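Local coordinates for protein putative S-adenosyl-L-methionine-dependent Methyltransferase (Methanococcus maripaludis, PDB 3DLC) that binds S-adenosylmethionine and probably transfers its methyl group to an acceptor, possibly a sterol-like one, at residues I37-I42 with E199-D204; A56-L61 with D93-V98; V121-D126 with K171-K176. All coordinates share one frame; numbering follows the deposited sequence. Where two conformers were deposited one is given.

Contact 1 (I37-I42 with E199-D204); sequences INRFGI and EIILGD. Unlike the reference sequence in segment 199-204: Gly-203 (reference Glu).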
loop_
_atom_site.group_PDB
_atom_site.type_symbol
_atom_site.label_atom_id
_atom_site.label_comp_id
_atom_site.label_asym_id
_atom_site.label_seq_id
_atom_site.Cartn_x
_atom_site.Cartn_y
_atom_site.Cartn_z
ATOM N N ILE A 37 6.763 8.761 7.815
ATOM C CA ILE A 37 6.908 10.136 8.315
ATOM C C ILE A 37 8.368 10.470 8.523
ATOM O O ILE A 37 8.841 11.546 8.132
ATOM C CB ILE A 37 6.046 10.332 9.589
ATOM C CG1 ILE A 37 4.566 10.300 9.200
ATOM C CG2 ILE A 37 6.453 11.631 10.321
ATOM C CD1 ILE A 37 3.604 10.152 10.348
ATOM N N ASN A 38 9.080 9.557 9.167
ATOM C CA ASN A 38 10.486 9.803 9.478
ATOM C C ASN A 38 11.340 9.851 8.228
ATOM O O ASN A 38 12.292 10.631 8.151
ATOM C CB ASN A 38 11.034 8.736 10.402
ATOM C CG ASN A 38 10.516 8.856 11.819
ATOM O OD1 ASN A 38 9.892 9.862 12.179
ATOM N ND2 ASN A 38 10.726 7.814 12.626
ATOM N N ARG A 39 11.017 9.028 7.234
ATOM C CA ARG A 39 11.859 8.946 6.068
ATOM C C ARG A 39 11.797 10.208 5.188
ATOM O O ARG A 39 12.811 10.656 4.688
ATOM C CB ARG A 39 11.517 7.675 5.303
ATOM C CG ARG A 39 12.576 7.308 4.335
ATOM C CD ARG A 39 12.364 5.939 3.702
ATOM N NE ARG A 39 13.401 5.733 2.724
ATOM C CZ ARG A 39 14.275 4.728 2.690
ATOM N NH1 ARG A 39 14.170 3.637 3.442
ATOM N NH2 ARG A 39 15.211 4.771 1.784
ATOM N N PHE A 40 10.564 10.697 4.907
ATOM C CA PHE A 40 10.389 11.788 4.002
ATOM C C PHE A 40 10.100 13.124 4.620
ATOM O O PHE A 40 10.275 14.132 3.955
ATOM C CB PHE A 40 9.292 11.456 2.997
ATOM C CG PHE A 40 9.447 10.114 2.331
ATOM C CD1 PHE A 40 10.543 9.822 1.552
ATOM C CD2 PHE A 40 8.509 9.134 2.521
ATOM C CE1 PHE A 40 10.677 8.598 0.952
ATOM C CE2 PHE A 40 8.633 7.899 1.929
ATOM C CZ PHE A 40 9.728 7.632 1.140
ATOM N N GLY A 41 9.677 13.165 5.870
ATOM C CA GLY A 41 9.367 14.448 6.481
ATOM C C GLY A 41 8.133 15.132 5.921
ATOM O O GLY A 41 7.972 16.341 6.128
ATOM N N ILE A 42 7.279 14.381 5.212
ATOM C CA ILE A 42 6.007 14.891 4.667
ATOM C C ILE A 42 4.945 14.589 5.701
ATOM O O ILE A 42 4.752 13.427 6.067
ATOM C CB ILE A 42 5.634 14.286 3.299
ATOM C CG1 ILE A 42 6.818 14.278 2.308
ATOM C CG2 ILE A 42 4.466 15.066 2.712
ATOM C CD1 ILE A 42 6.622 13.326 1.127
ATOM N N GLU A 199 14.462 5.016 -5.503
ATOM C CA GLU A 199 15.122 4.008 -4.719
ATOM C C GLU A 199 14.166 2.817 -4.603
ATOM O O GLU A 199 12.965 3.012 -4.452
ATOM C CB GLU A 199 15.364 4.473 -3.269
ATOM C CG GLU A 199 16.191 5.703 -3.089
ATOM C CD GLU A 199 15.974 6.310 -1.714
ATOM O OE1 GLU A 199 14.814 6.717 -1.464
ATOM O OE2 GLU A 199 16.920 6.346 -0.918
ATOM N N ILE A 200 14.681 1.607 -4.671
ATOM C CA ILE A 200 13.899 0.402 -4.341
ATOM C C ILE A 200 14.688 -0.244 -3.237
ATOM O O ILE A 200 15.857 -0.566 -3.427
ATOM C CB ILE A 200 13.664 -0.526 -5.515
ATOM C CG1 ILE A 200 12.930 0.198 -6.647
ATOM C CG2 ILE A 200 12.863 -1.725 -5.077
ATOM C CD1 ILE A 200 12.754 -0.634 -7.916
ATOM N N ILE A 201 14.063 -0.416 -2.084
ATOM C CA ILE A 201 14.739 -0.897 -0.870
ATOM C C ILE A 201 14.213 -2.240 -0.415
ATOM O O ILE A 201 13.040 -2.593 -0.632
ATOM C CB ILE A 201 14.602 0.079 0.335
ATOM C CG1 ILE A 201 13.162 0.206 0.802
ATOM C CG2 ILE A 201 15.199 1.479 0.013
ATOM C CD1 ILE A 201 13.078 1.017 2.068
ATOM N N LEU A 202 15.086 -2.978 0.246
ATOM C CA LEU A 202 14.748 -4.252 0.839
ATOM C C LEU A 202 15.537 -4.377 2.124
ATOM O O LEU A 202 16.748 -4.330 2.116
ATOM C CB LEU A 202 15.059 -5.386 -0.134
ATOM C CG LEU A 202 14.877 -6.790 0.357
ATOM C CD1 LEU A 202 13.438 -7.100 0.663
ATOM C CD2 LEU A 202 15.461 -7.764 -0.691
ATOM N N GLY A 203 14.823 -4.534 3.223
ATOM C CA GLY A 203 15.455 -4.679 4.508
ATOM C C GLY A 203 14.484 -5.129 5.559
ATOM O O GLY A 203 13.417 -5.647 5.254
ATOM N N ASP A 204 14.843 -4.902 6.805
ATOM C CA ASP A 204 14.017 -5.416 7.902
ATOM C C ASP A 204 12.631 -4.800 7.946
ATOM O O ASP A 204 11.737 -5.373 8.551
ATOM C CB ASP A 204 14.740 -5.276 9.245
ATOM C CG ASP A 204 15.938 -6.239 9.377
ATOM O OD1 ASP A 204 16.030 -7.254 8.660
ATOM O OD2 ASP A 204 16.777 -6.016 10.250
#
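The outermost strand 198-203 of the central sheet meets the C-terminal end of helix 28-40 through one long side chain, Arg-39, which reaches from the last helical turn to Glu-199 and Ile-201. The backbones stay well apart: the nearest pair of CA atoms, those of Arg-39 and Glu-199, are 12.3 Å from each other. Arg-39 bridges the gap because its CG lies trans to the backbone N (chi1 -163°) and the chain runs extended as far as NE, so that its guanidinium meets the side chains of Glu-199 and Ile-201 coming from the opposite direction. At the edge of that group, in its plane, NH2 of Arg-39 forms a salt bridge with OE2 of Glu-199 at 3.6 Å. The carboxylate and guanidinium planes are turned 72° apart, and the pairing is an ionic approach without a hydrogen bond. The sheet has strand order 3-2-1-4-5-7-6, as in class I methyltransferases, with the hairpin of 198-203 and 206-211 at its end; here helix 28-40 reaches strand 198-203 through Arg-39, and Arg-39, Phe-40 and Glu-199 all touch Ile-210 of the neighbouring strand. Ile-201 comes to the guanidinium obliquely, with CG2 3.7 Å from NH2 of Arg-39. Its CD1 lies near NH1, but Arg-39 and Ile-201 were each modelled in two conformers, which makes the fine detail of both the ionic and the apolar contact doubtful. Closer to the helix, CB of Arg-39 sits over the centre of one face of the Phe-40 ring, 4.2 Å above its plane, while that ring also touches Lys-143 and Tyr-145 of strand 142-148. The helix closes with Gly-41 N bonded to Ile-37 O at 2.9 Å, and Gly-41 then leaves helical geometry with a positive phi of 69°.

Contact 2 (A56-L61 with D93-V98); sequences ALSIAL and DRIQIV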
loop_
_atom_site.group_PDB
_atom_site.type_symbol
_atom_site.label_atom_id
_atom_site.label_comp_id
_atom_site.label_asym_id
_atom_site.label_seq_id
_atom_site.Cartn_x
_atom_site.Cartn_y
_atom_site.Cartn_z
ATOM N N ALA A 56 -6.264 0.085 7.468
ATOM C CA ALA A 56 -5.433 0.248 8.653
ATOM C C ALA A 56 -4.228 1.145 8.434
ATOM O O ALA A 56 -3.818 1.816 9.366
ATOM C CB ALA A 56 -5.022 -1.096 9.242
ATOM N N LEU A 57 -3.631 1.147 7.246
ATOM C CA LEU A 57 -2.460 2.020 7.035
ATOM C C LEU A 57 -2.909 3.484 6.985
ATOM O O LEU A 57 -2.269 4.360 7.545
ATOM C CB LEU A 57 -1.660 1.643 5.779
ATOM C CG LEU A 57 -0.384 2.448 5.534
ATOM C CD1 LEU A 57 0.590 2.379 6.743
ATOM C CD2 LEU A 57 0.260 1.961 4.238
ATOM N N SER A 58 -4.030 3.736 6.332
ATOM C CA SER A 58 -4.583 5.088 6.275
ATOM C C SER A 58 -4.928 5.598 7.680
ATOM O O SER A 58 -4.684 6.756 8.024
ATOM C CB SER A 58 -5.817 5.149 5.381
ATOM O OG SER A 58 -5.494 5.060 4.006
ATOM N N ILE A 59 -5.575 4.744 8.468
ATOM C CA ILE A 59 -5.936 5.097 9.844
ATOM C C ILE A 59 -4.661 5.421 10.667
ATOM O O ILE A 59 -4.616 6.450 11.355
ATOM C CB ILE A 59 -6.804 3.996 10.492
ATOM C CG1 ILE A 59 -8.200 3.971 9.817
ATOM C CG2 ILE A 59 -6.843 4.174 11.989
ATOM C CD1 ILE A 59 -9.042 2.762 10.202
ATOM N N ALA A 60 -3.624 4.600 10.540
ATOM C CA ALA A 60 -2.410 4.842 11.289
ATOM C C ALA A 60 -1.751 6.154 10.870
ATOM O O ALA A 60 -1.299 6.934 11.700
ATOM C CB ALA A 60 -1.451 3.660 11.111
ATOM N N LEU A 61 -1.724 6.420 9.571
ATOM C CA LEU A 61 -1.153 7.680 9.073
ATOM C C LEU A 61 -1.946 8.884 9.560
ATOM O O LEU A 61 -1.376 9.905 9.951
ATOM C CB LEU A 61 -1.041 7.682 7.536
ATOM C CG LEU A 61 0.151 6.969 6.932
ATOM C CD1 LEU A 61 -0.106 6.669 5.442
ATOM C CD2 LEU A 61 1.442 7.787 7.097
ATOM N N ASP A 93 -13.450 12.514 8.597
ATOM C CA ASP A 93 -12.927 13.807 8.147
ATOM C C ASP A 93 -11.518 13.730 7.578
ATOM O O ASP A 93 -11.081 14.663 6.930
ATOM C CB ASP A 93 -12.916 14.817 9.307
ATOM C CG ASP A 93 -12.106 14.337 10.517
ATOM O OD1 ASP A 93 -12.181 13.149 10.855
ATOM O OD2 ASP A 93 -11.372 15.134 11.134
ATOM N N ARG A 94 -10.819 12.644 7.871
ATOM C CA ARG A 94 -9.406 12.497 7.507
ATOM C C ARG A 94 -9.155 11.615 6.302
ATOM O O ARG A 94 -8.096 11.748 5.644
ATOM C CB ARG A 94 -8.627 11.949 8.692
ATOM C CG ARG A 94 -8.718 12.816 9.965
ATOM C CD ARG A 94 -8.168 14.249 9.744
ATOM N NE ARG A 94 -6.825 14.184 9.203
ATOM C CZ ARG A 94 -5.759 13.714 9.836
ATOM N NH1 ARG A 94 -5.784 13.384 11.114
ATOM N NH2 ARG A 94 -4.652 13.569 9.164
ATOM N N ILE A 95 -10.060 10.668 6.053
ATOM C CA ILE A 95 -9.851 9.642 5.063
ATOM C C ILE A 95 -11.112 9.491 4.216
ATOM O O ILE A 95 -12.204 9.275 4.728
ATOM C CB ILE A 95 -9.552 8.282 5.711
ATOM C CG1 ILE A 95 -8.325 8.363 6.610
ATOM C CG2 ILE A 95 -9.344 7.183 4.638
ATOM C CD1 ILE A 95 -8.248 7.216 7.654
ATOM N N GLN A 96 -10.933 9.663 2.920
ATOM C CA GLN A 96 -11.978 9.453 1.931
ATOM C C GLN A 96 -11.746 8.127 1.238
ATOM O O GLN A 96 -10.652 7.898 0.720
ATOM C CB GLN A 96 -11.943 10.557 0.870
ATOM C CG GLN A 96 -13.021 10.357 -0.177
ATOM C CD GLN A 96 -13.001 11.397 -1.281
ATOM O OE1 GLN A 96 -12.144 12.283 -1.320
ATOM N NE2 GLN A 96 -13.975 11.311 -2.182
ATOM N N ILE A 97 -12.748 7.259 1.219
ATOM C CA ILE A 97 -12.647 5.985 0.526
ATOM C C ILE A 97 -12.999 6.225 -0.934
ATOM O O ILE A 97 -14.006 6.849 -1.247
ATOM C CB ILE A 97 -13.575 4.936 1.208
ATOM C CG1 ILE A 97 -13.238 4.752 2.710
ATOM C CG2 ILE A 97 -13.530 3.623 0.493
ATOM C CD1 ILE A 97 -11.832 4.381 3.095
ATOM N N VAL A 98 -12.128 5.739 -1.818
ATOM C CA VAL A 98 -12.308 5.881 -3.264
ATOM C C VAL A 98 -12.347 4.506 -3.920
ATOM O O VAL A 98 -11.422 3.712 -3.821
ATOM C CB VAL A 98 -11.170 6.720 -3.848
ATOM C CG1 VAL A 98 -11.349 6.905 -5.335
ATOM C CG2 VAL A 98 -11.042 8.051 -3.096
#
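Apolar packing between Ile-95 and the pair Ser-58 and Ile-59 carries this contact, with the CD1 methyl of Ile-95 doing most of the touching. That methyl lies 3.9 Å from CG1 of Ile-59, the two side chains crossing at about a right angle. CB of Ile-59 points away from strand 95-99, but its CG1 branch, trans to the carbonyl carbon (chi1 -69°), swings back to make the touch. The second branch of Ile-95, CG2, comes to 4.1 Å from CB of Ser-58. Methyl-to-backbone contacts follow: CD1 of Ile-95 also rests against the helix main chain, 3.6 Å from O of Ser-58 and 3.7 Å from N of Ile-59. In the Rossmann-like fold, helix 56-64 is the crossover between parallel strands 46-50 and 66-73, and helix 76-88 makes the next crossover to edge strand 95-99; Ile-95 touches both helices, the second through Ile-86. The glycine-rich turn leading into helix 56-64 is consistent with a GxGxxA pattern ending at Ala-56, and O of Gly-51 in it accepts a hydrogen bond from S-adenosylmethionine. A polar bond leads outward. The hydroxyl of buried Ser-58 is satisfied by OD2 of Asp-49, leaving its CB for the isoleucine.

Contact 3 (V121-D126 with K171-K176); sequences VFFWED and KEFNRK. With SAM (S-adenosylmethionine), chain C.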
loop_
_atom_site.group_PDB
_atom_site.type_symbol
_atom_site.label_atom_id
_atom_site.label_comp_id
_atom_site.label_asym_id
_atom_site.label_seq_id
_atom_site.Cartn_x
_atom_site.Cartn_y
_atom_site.Cartn_z
ATOM N N VAL A 121 0.801 -4.280 -4.388
ATOM C CA VAL A 121 1.588 -4.328 -5.603
ATOM C C VAL A 121 1.849 -5.736 -6.099
ATOM O O VAL A 121 1.982 -5.950 -7.292
ATOM C CB VAL A 121 2.922 -3.530 -5.431
ATOM C CG1 VAL A 121 3.837 -4.184 -4.405
ATOM C CG2 VAL A 121 3.633 -3.347 -6.768
ATOM N N PHE A 122 1.924 -6.691 -5.173
ATOM C CA PHE A 122 2.239 -8.082 -5.494
ATOM C C PHE A 122 1.121 -8.767 -6.256
ATOM O O PHE A 122 1.333 -9.822 -6.837
ATOM C CB PHE A 122 2.580 -8.847 -4.210
ATOM C CG PHE A 122 3.646 -8.182 -3.400
ATOM C CD1 PHE A 122 4.916 -7.995 -3.880
ATOM C CD2 PHE A 122 3.345 -7.670 -2.175
ATOM C CE1 PHE A 122 5.866 -7.347 -3.131
ATOM C CE2 PHE A 122 4.296 -7.003 -1.418
ATOM C CZ PHE A 122 5.547 -6.855 -1.892
ATOM N N PHE A 123 -0.047 -8.143 -6.292
ATOM C CA PHE A 123 -1.213 -8.694 -6.993
ATOM C C PHE A 123 -1.504 -8.012 -8.329
ATOM O O PHE A 123 -2.245 -8.562 -9.142
ATOM C CB PHE A 123 -2.482 -8.575 -6.123
ATOM C CG PHE A 123 -2.409 -9.343 -4.836
ATOM C CD1 PHE A 123 -2.476 -10.723 -4.818
ATOM C CD2 PHE A 123 -2.306 -8.690 -3.630
ATOM C CE1 PHE A 123 -2.455 -11.406 -3.571
ATOM C CE2 PHE A 123 -2.291 -9.357 -2.445
ATOM C CZ PHE A 123 -2.322 -10.713 -2.418
ATOM N N TRP A 124 -0.967 -6.833 -8.578
ATOM C CA TRP A 124 -1.379 -6.076 -9.756
ATOM C C TRP A 124 -1.049 -6.731 -11.061
ATOM O O TRP A 124 0.055 -7.188 -11.250
ATOM C CB TRP A 124 -0.795 -4.647 -9.786
ATOM C CG TRP A 124 -1.137 -3.830 -8.598
ATOM C CD1 TRP A 124 -2.177 -4.022 -7.718
ATOM C CD2 TRP A 124 -0.445 -2.664 -8.142
ATOM N NE1 TRP A 124 -2.155 -3.059 -6.740
ATOM C CE2 TRP A 124 -1.076 -2.239 -6.957
ATOM C CE3 TRP A 124 0.655 -1.949 -8.601
ATOM C CZ2 TRP A 124 -0.640 -1.124 -6.253
ATOM C CZ3 TRP A 124 1.103 -0.865 -7.878
ATOM C CH2 TRP A 124 0.457 -0.467 -6.717
ATOM N N GLU A 125 -2.037 -6.743 -11.950
ATOM C CA GLU A 125 -1.851 -7.184 -13.327
ATOM C C GLU A 125 -1.168 -5.973 -14.029
ATOM O O GLU A 125 -1.130 -4.913 -13.466
ATOM C CB GLU A 125 -3.241 -7.502 -13.947
ATOM C CG GLU A 125 -3.978 -8.650 -13.238
ATOM C CD GLU A 125 -5.456 -8.818 -13.643
ATOM O OE1 GLU A 125 -5.976 -8.035 -14.477
ATOM O OE2 GLU A 125 -6.104 -9.745 -13.100
ATOM N N ASP A 126 -0.607 -6.089 -15.211
ATOM C CA ASP A 126 -0.106 -4.863 -15.867
ATOM C C ASP A 126 0.536 -3.737 -15.019
ATOM O O ASP A 126 0.074 -2.586 -14.947
ATOM C CB ASP A 126 -1.217 -4.271 -16.723
ATOM C CG ASP A 126 -0.669 -3.358 -17.795
ATOM O OD1 ASP A 126 0.579 -3.199 -17.874
ATOM O OD2 ASP A 126 -1.488 -2.766 -18.517
ATOM N N LYS A 171 4.325 -18.813 3.895
ATOM C CA LYS A 171 5.778 -18.700 4.070
ATOM C C LYS A 171 6.455 -18.465 2.703
ATOM O O LYS A 171 7.255 -17.538 2.509
ATOM C CB LYS A 171 6.340 -19.977 4.703
ATOM C CG LYS A 171 7.831 -19.920 5.070
ATOM C CD LYS A 171 8.258 -21.252 5.722
ATOM C CE LYS A 171 9.737 -21.306 6.066
ATOM N NZ LYS A 171 10.094 -22.561 6.827
ATOM N N GLU A 172 6.090 -19.295 1.726
ATOM C CA GLU A 172 6.714 -19.167 0.411
ATOM C C GLU A 172 6.272 -17.945 -0.364
ATOM O O GLU A 172 7.086 -17.370 -1.094
ATOM C CB GLU A 172 6.531 -20.448 -0.400
ATOM C CG GLU A 172 7.353 -21.596 0.157
ATOM C CD GLU A 172 6.744 -22.277 1.382
ATOM O OE1 GLU A 172 5.497 -22.203 1.612
ATOM O OE2 GLU A 172 7.528 -22.902 2.136
ATOM N N PHE A 173 5.013 -17.539 -0.239
ATOM C CA PHE A 173 4.523 -16.354 -0.964
ATOM C C PHE A 173 5.216 -15.121 -0.411
ATOM O O PHE A 173 5.765 -14.324 -1.141
ATOM C CB PHE A 173 2.997 -16.274 -0.878
ATOM C CG PHE A 173 2.384 -15.119 -1.604
ATOM C CD1 PHE A 173 2.883 -14.656 -2.810
ATOM C CD2 PHE A 173 1.207 -14.545 -1.139
ATOM C CE1 PHE A 173 2.260 -13.628 -3.474
ATOM C CE2 PHE A 173 0.601 -13.517 -1.816
ATOM C CZ PHE A 173 1.136 -13.053 -2.971
ATOM N N ASN A 174 5.259 -15.014 0.904
ATOM C CA ASN A 174 5.947 -13.887 1.533
ATOM C C ASN A 174 7.420 -13.836 1.137
ATOM O O ASN A 174 7.960 -12.764 0.851
ATOM C CB ASN A 174 5.782 -13.974 3.052
ATOM C CG ASN A 174 6.657 -12.995 3.789
ATOM O OD1 ASN A 174 7.605 -13.400 4.475
ATOM N ND2 ASN A 174 6.354 -11.717 3.675
ATOM N N ARG A 175 8.083 -14.998 1.097
ATOM C CA ARG A 175 9.504 -15.084 0.733
ATOM C C ARG A 175 9.738 -14.611 -0.708
ATOM O O ARG A 175 10.740 -13.974 -1.019
ATOM C CB ARG A 175 10.086 -16.489 0.986
ATOM C CG ARG A 175 11.370 -16.783 0.209
ATOM C CD ARG A 175 12.474 -17.515 0.938
ATOM N NE ARG A 175 12.052 -18.583 1.827
ATOM C CZ ARG A 175 11.504 -19.700 1.393
ATOM N NH1 ARG A 175 11.164 -20.662 2.252
ATOM N NH2 ARG A 175 11.290 -19.824 0.088
ATOM N N LYS A 176 8.799 -14.892 -1.583
ATOM C CA LYS A 176 8.876 -14.408 -2.975
ATOM C C LYS A 176 8.617 -12.891 -3.018
ATOM O O LYS A 176 9.332 -12.158 -3.718
ATOM C CB LYS A 176 7.872 -15.128 -3.857
HETATM N N SAM C . -3.225 -2.230 2.458
HETATM C CA SAM C . -4.015 -3.108 3.360
HETATM C C SAM C . -3.159 -3.572 4.506
HETATM O O SAM C . -1.933 -3.503 4.398
HETATM O OXT SAM C . -3.712 -4.055 5.487
HETATM C CB SAM C . -4.617 -4.264 2.583
HETATM C CG SAM C . -3.643 -5.212 1.961
HETATM S SD SAM C . -4.546 -6.503 1.082
HETATM C CE SAM C . -3.304 -7.750 1.290
HETATM C "C5'" SAM C . -4.390 -6.018 -0.717
HETATM C "C4'" SAM C . -5.423 -5.007 -1.298
HETATM O "O4'" SAM C . -5.150 -4.441 -2.622
HETATM C "C3'" SAM C . -6.883 -5.525 -1.294
HETATM O "O3'" SAM C . -7.645 -4.686 -0.481
HETATM C "C2'" SAM C . -7.285 -5.438 -2.768
HETATM O "O2'" SAM C . -8.657 -5.271 -3.046
HETATM C "C1'" SAM C . -6.400 -4.290 -3.282
HETATM N N9 SAM C . -6.137 -4.332 -4.729
HETATM C C8 SAM C . -5.611 -5.390 -5.434
HETATM N N7 SAM C . -5.424 -5.053 -6.732
HETATM C C5 SAM C . -5.860 -3.761 -6.864
HETATM C C6 SAM C . -5.954 -2.892 -7.954
HETATM N N6 SAM C . -5.651 -3.226 -9.222
HETATM N N1 SAM C . -6.391 -1.638 -7.708
HETATM C C2 SAM C . -6.775 -1.246 -6.446
HETATM N N3 SAM C . -6.762 -2.076 -5.365
HETATM C C4 SAM C . -6.286 -3.295 -5.611
#
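Phe-123 and Phe-173 meet beside the cofactor pocket of the Rossmann-like methyltransferase fold, where the loop after strand 112-118 faces helix 170-177. The edge of the Phe-173 ring comes up to Phe-123 obliquely: CZ of Phe-173 is 4.0 Å from CE1 of Phe-123, and CE2 of Phe-173 is 4.1 Å from CZ of Phe-123. The ring centroids are 5.9 Å apart and the planes stand at 61°. Phe-173 spans the distance because its CG stands trans to the backbone N (chi1 -179°), extending the ring away from its helix. Farther round Phe-123, CE2 lies 4.2 Å from CE of S-adenosylmethionine, the methyl on the sulfonium, which approaches the ring edge near its plane. Replacing Phe-123 with an alanine would probably leave the Phe-173 ring without its aromatic partner and open a gap beside that methyl. Phe-123 is held in turn by Phe-9, whose ring meets it edge-to-face. The next residue, Trp-124, lines the adenine side, its CD1 3.5 Å from N7 of the cofactor. On the same ring, NE1 is hydrogen-bonded to OG of Ser-120, which is itself hydrogen-bonded to the cofactor; this probably helps to hold the indole in its rotation. One face of that indole is backed by CA of Val-121, centred 3.6 Å above the ring plane.

Overall arrangement
Two contacts sit on the outermost strands of one sheet, the third beside the cofactor. Contacts 1 and 2 use strands 198-203 and 95-99, with centres 20 Å apart; helix 28-40, which supplies Arg-39 to contact 1, also packs against the helix of contact 2. Contact 3 lies about 20 Å from contact 1 and 24 Å from contact 2, centre to centre, across the chain's centre from the latter. It comes closest to the ligand, touching S-adenosylmethionine directly, whereas the side chain of Ser-58 in contact 2 is about 8 Å from it and contact 1 is remote from the annotated sites. Along the chain, contacts 2 and 3 follow one another inside the loop closed by contact 1.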